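Local coordinates for protein UL16 (Human herpesvirus 5 strain ad169, PDB 2WY3) that helps the virus escape natural killer cells by blocking the binding of ULBP1 and ULBP2 to the KLRK1 receptor and by retaining KLRK1 ligands inside the infected cell, at residues T80-Q85 with T100-T105. Numbering follows the deposited sequence.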
ATOM      1  N   THR B  80     -17.057  -8.847   8.045  1.00 27.83           N
ATOM      2  CA  THR B  80     -16.472 -10.181   8.208  1.00 29.66           C
ATOM      3  C   THR B  80     -15.487 -10.558   7.103  1.00 32.90           C
ATOM      4  O   THR B  80     -14.572 -11.355   7.322  1.00 31.92           O
ATOM      5  CB  THR B  80     -17.550 -11.281   8.344  1.00 34.83           C
ATOM      6  OG1 THR B  80     -18.416 -11.262   7.202  1.00 37.52           O
ATOM      7  CG2 THR B  80     -18.371 -11.065   9.602  1.00 36.79           C
ATOM      8  N   THR B  81     -15.674  -9.984   5.919  1.00 25.26           N
ATOM      9  CA  THR B  81     -14.780 -10.254   4.796  1.00 25.75           C
ATOM     10  C   THR B  81     -13.642  -9.242   4.685  1.00 26.62           C
ATOM     11  O   THR B  81     -12.779  -9.368   3.808  1.00 25.22           O
ATOM     12  CB  THR B  81     -15.538 -10.230   3.460  1.00 28.86           C
ATOM     13  OG1 THR B  81     -16.082  -8.921   3.256  1.00 25.97           O
ATOM     14  CG2 THR B  81     -16.655 -11.255   3.464  1.00 30.79           C
ATOM     15  N   ASN B  82     -13.630  -8.246   5.564  1.00 22.47           N
ATOM     16  CA  ASN B  82     -12.604  -7.198   5.503  1.00 20.77           C
ATOM     17  C   ASN B  82     -11.215  -7.667   5.941  1.00 23.68           C
ATOM     18  O   ASN B  82     -11.064  -8.249   7.004  1.00 23.06           O
ATOM     19  CB  ASN B  82     -12.979  -6.006   6.386  1.00 22.79           C
ATOM     20  CG  ASN B  82     -14.068  -5.135   5.786  1.00 20.33           C
ATOM     21  OD1 ASN B  82     -14.544  -5.371   4.672  1.00 23.29           O
ATOM     22  ND2 ASN B  82     -14.472  -4.120   6.538  1.00 20.65           N
ATOM     23  N   ILE B  83     -10.207  -7.364   5.130  1.00 24.61           N
ATOM     24  CA  ILE B  83      -8.807  -7.576   5.496  1.00 22.62           C
ATOM     25  C   ILE B  83      -8.237  -6.232   5.951  1.00 17.12           C
ATOM     26  O   ILE B  83      -7.475  -6.146   6.930  1.00 21.91           O
ATOM     27  CB  ILE B  83      -8.009  -8.093   4.283  1.00 21.56           C
ATOM     28  CG1 ILE B  83      -8.518  -9.487   3.893  1.00 28.53           C
ATOM     29  CG2 ILE B  83      -6.495  -8.107   4.587  1.00 26.08           C
ATOM     30  CD1 ILE B  83      -8.099  -9.948   2.517  1.00 32.74           C
ATOM     31  N   LEU B  84      -8.607  -5.187   5.217  1.00 18.25           N
ATOM     32  CA  LEU B  84      -8.227  -3.824   5.549  1.00 19.72           C
ATOM     33  C   LEU B  84      -9.329  -2.873   5.103  1.00 19.98           C
ATOM     34  O   LEU B  84      -9.842  -2.978   3.983  1.00 18.65           O
ATOM     35  CB  LEU B  84      -6.922  -3.447   4.862  1.00 21.09           C
ATOM     36  CG  LEU B  84      -6.331  -2.055   5.139  1.00 20.92           C
ATOM     37  CD1 LEU B  84      -6.166  -1.806   6.638  1.00 20.66           C
ATOM     38  CD2 LEU B  84      -4.981  -1.945   4.440  1.00 22.08           C
ATOM     39  N   GLN B  85      -9.681  -1.941   5.979  1.00 18.24           N
ATOM     40  CA  GLN B  85     -10.724  -0.966   5.673  1.00 16.02           C
ATOM     41  C   GLN B  85     -10.437   0.306   6.473  1.00 21.38           C
ATOM     42  O   GLN B  85     -11.118   0.612   7.461  1.00 18.49           O
ATOM     43  CB  GLN B  85     -12.097  -1.542   6.045  1.00 15.55           C
ATOM     44  CG  GLN B  85     -13.298  -0.683   5.595  1.00 16.99           C
ATOM     45  CD  GLN B  85     -14.359  -0.586   6.693  1.00 20.09           C
ATOM     46  OE1 GLN B  85     -15.395  -1.253   6.635  1.00 20.22           O
ATOM     47  NE2 GLN B  85     -14.092   0.247   7.705  1.00 18.58           N
ATOM     48  N   THR B 100      -9.204  -0.474   0.844  1.00 17.20           N
ATOM     49  CA  THR B 100     -10.266  -1.451   1.023  1.00 16.91           C
ATOM     50  C   THR B 100      -9.791  -2.781   0.452  1.00 19.00           C
ATOM     51  O   THR B 100      -9.687  -2.936  -0.765  1.00 21.31           O
ATOM     52  CB  THR B 100     -11.561  -1.024   0.294  1.00 18.90           C
ATOM     53  OG1 THR B 100     -11.918   0.316   0.689  1.00 19.89           O
ATOM     54  CG2 THR B 100     -12.705  -1.992   0.628  1.00 20.48           C
ATOM     55  N   SER B 101      -9.485  -3.727   1.332  1.00 15.50           N
ATOM     56  CA  SER B 101      -9.072  -5.064   0.915  1.00 15.47           C
ATOM     57  C   SER B 101     -10.015  -6.068   1.556  1.00 20.20           C
ATOM     58  O   SER B 101     -10.246  -6.025   2.758  1.00 19.52           O
ATOM     59  CB  SER B 101      -7.620  -5.331   1.344  1.00 21.10           C
ATOM     60  OG  SER B 101      -7.224  -6.659   1.038  1.00 26.56           O
ATOM     61  N   ARG B 102     -10.563  -6.971   0.751  1.00 18.27           N
ATOM     62  CA  ARG B 102     -11.533  -7.932   1.248  1.00 18.28           C
ATOM     63  C   ARG B 102     -11.321  -9.267   0.575  1.00 18.91           C
ATOM     64  O   ARG B 102     -10.791  -9.328  -0.537  1.00 19.53           O
ATOM     65  CB  ARG B 102     -12.958  -7.460   0.918  1.00 19.41           C
ATOM     66  CG  ARG B 102     -13.198  -5.979   1.124  1.00 20.11           C
ATOM     67  CD  ARG B 102     -14.656  -5.631   0.828  1.00 23.34           C
ATOM     68  NE  ARG B 102     -15.515  -5.829   1.990  1.00 20.46           N
ATOM     69  CZ  ARG B 102     -16.844  -5.763   1.971  1.00 24.02           C
ATOM     70  NH1 ARG B 102     -17.495  -5.539   0.833  1.00 20.28           N
ATOM     71  NH2 ARG B 102     -17.528  -5.939   3.095  1.00 25.20           N
ATOM     72  N   MET B 103     -11.761 -10.331   1.237  1.00 19.26           N
ATOM     73  CA  MET B 103     -11.849 -11.630   0.594  1.00 21.91           C
ATOM     74  C   MET B 103     -12.863 -11.525  -0.536  1.00 22.34           C
ATOM     75  O   MET B 103     -13.894 -10.867  -0.392  1.00 19.65           O
ATOM     76  CB  MET B 103     -12.276 -12.706   1.600  1.00 24.58           C
ATOM     77  CG  MET B 103     -11.294 -12.845   2.754  1.00 31.93           C
ATOM     78  SD  MET B 103     -11.761 -14.165   3.894  1.00 59.84           S
ATOM     79  CE  MET B 103     -13.379 -13.621   4.405  1.00 28.67           C
ATOM     80  N   VAL B 104     -12.557 -12.156  -1.662  1.00 19.18           N
ATOM     81  CA  VAL B 104     -13.442 -12.132  -2.818  1.00 18.27           C
ATOM     82  C   VAL B 104     -14.415 -13.310  -2.766  1.00 20.80           C
ATOM     83  O   VAL B 104     -14.010 -14.476  -2.777  1.00 21.03           O
ATOM     84  CB  VAL B 104     -12.650 -12.157  -4.140  1.00 27.64           C
ATOM     85  CG1 VAL B 104     -13.600 -12.161  -5.331  1.00 22.17           C
ATOM     86  CG2 VAL B 104     -11.718 -10.951  -4.212  1.00 33.36           C
ATOM     87  N   THR B 105     -15.700 -12.993  -2.665  1.00 17.59           N
ATOM     88  CA  THR B 105     -16.740 -14.004  -2.551  1.00 19.84           C
ATOM     89  C   THR B 105     -17.963 -13.539  -3.318  1.00 21.56           C
ATOM     90  O   THR B 105     -18.020 -12.397  -3.778  1.00 19.30           O
ATOM     91  CB  THR B 105     -17.188 -14.190  -1.089  1.00 25.40           C
ATOM     92  OG1 THR B 105     -17.914 -13.027  -0.670  1.00 21.37           O
ATOM     93  CG2 THR B 105     -15.979 -14.392  -0.172  1.00 27.04           C
TER
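A classic beta bulge sets two residues, I83 and L84, opposite the single residue S101 at the open end of the antiparallel hairpin formed by strands 82-89 and 95-102. The backbone bonds define it: S101 O accepts from I83 N at 2.7 Å and from L84 N at 3.1 Å, both donors approaching the same face of its carbonyl plane. S101 N returns a bond to L84 O, and beyond the bulge M103 N reaches T81 O at 2.9 Å.

The polar side-chain contact lies on the face shared by N82 and R102. Their side chains run side by side, amide and guanidinium planes 58° apart, and R102 NE donates to N82 OD1 at 2.9 Å. A carboxamide suits this spot because it carries both an acceptor and a donor: while OD1 takes the arginine's hydrogen, N82 ND2 makes a weak bond to Q85 OE1, which also accepts from F76 N. T81 OG1 packs over one guanidinium face without a hydrogen bond. The polar grip on the buried arginine comes from N82 OD1 and, at R102 NH1, from Y112 OH, and F53 adds a cation-pi contact.

I83 supplies packing contacts. Branched I83 covers small S101, I83 CB lying 3.6 Å from S101 OG, and makes an apolar contact of 4.3 Å between I83 CD1 and M103 CG. Flexible M103 bends at its last torsion (chi3 -59°), which carries M103 CE to 3.7 Å from T81 CA.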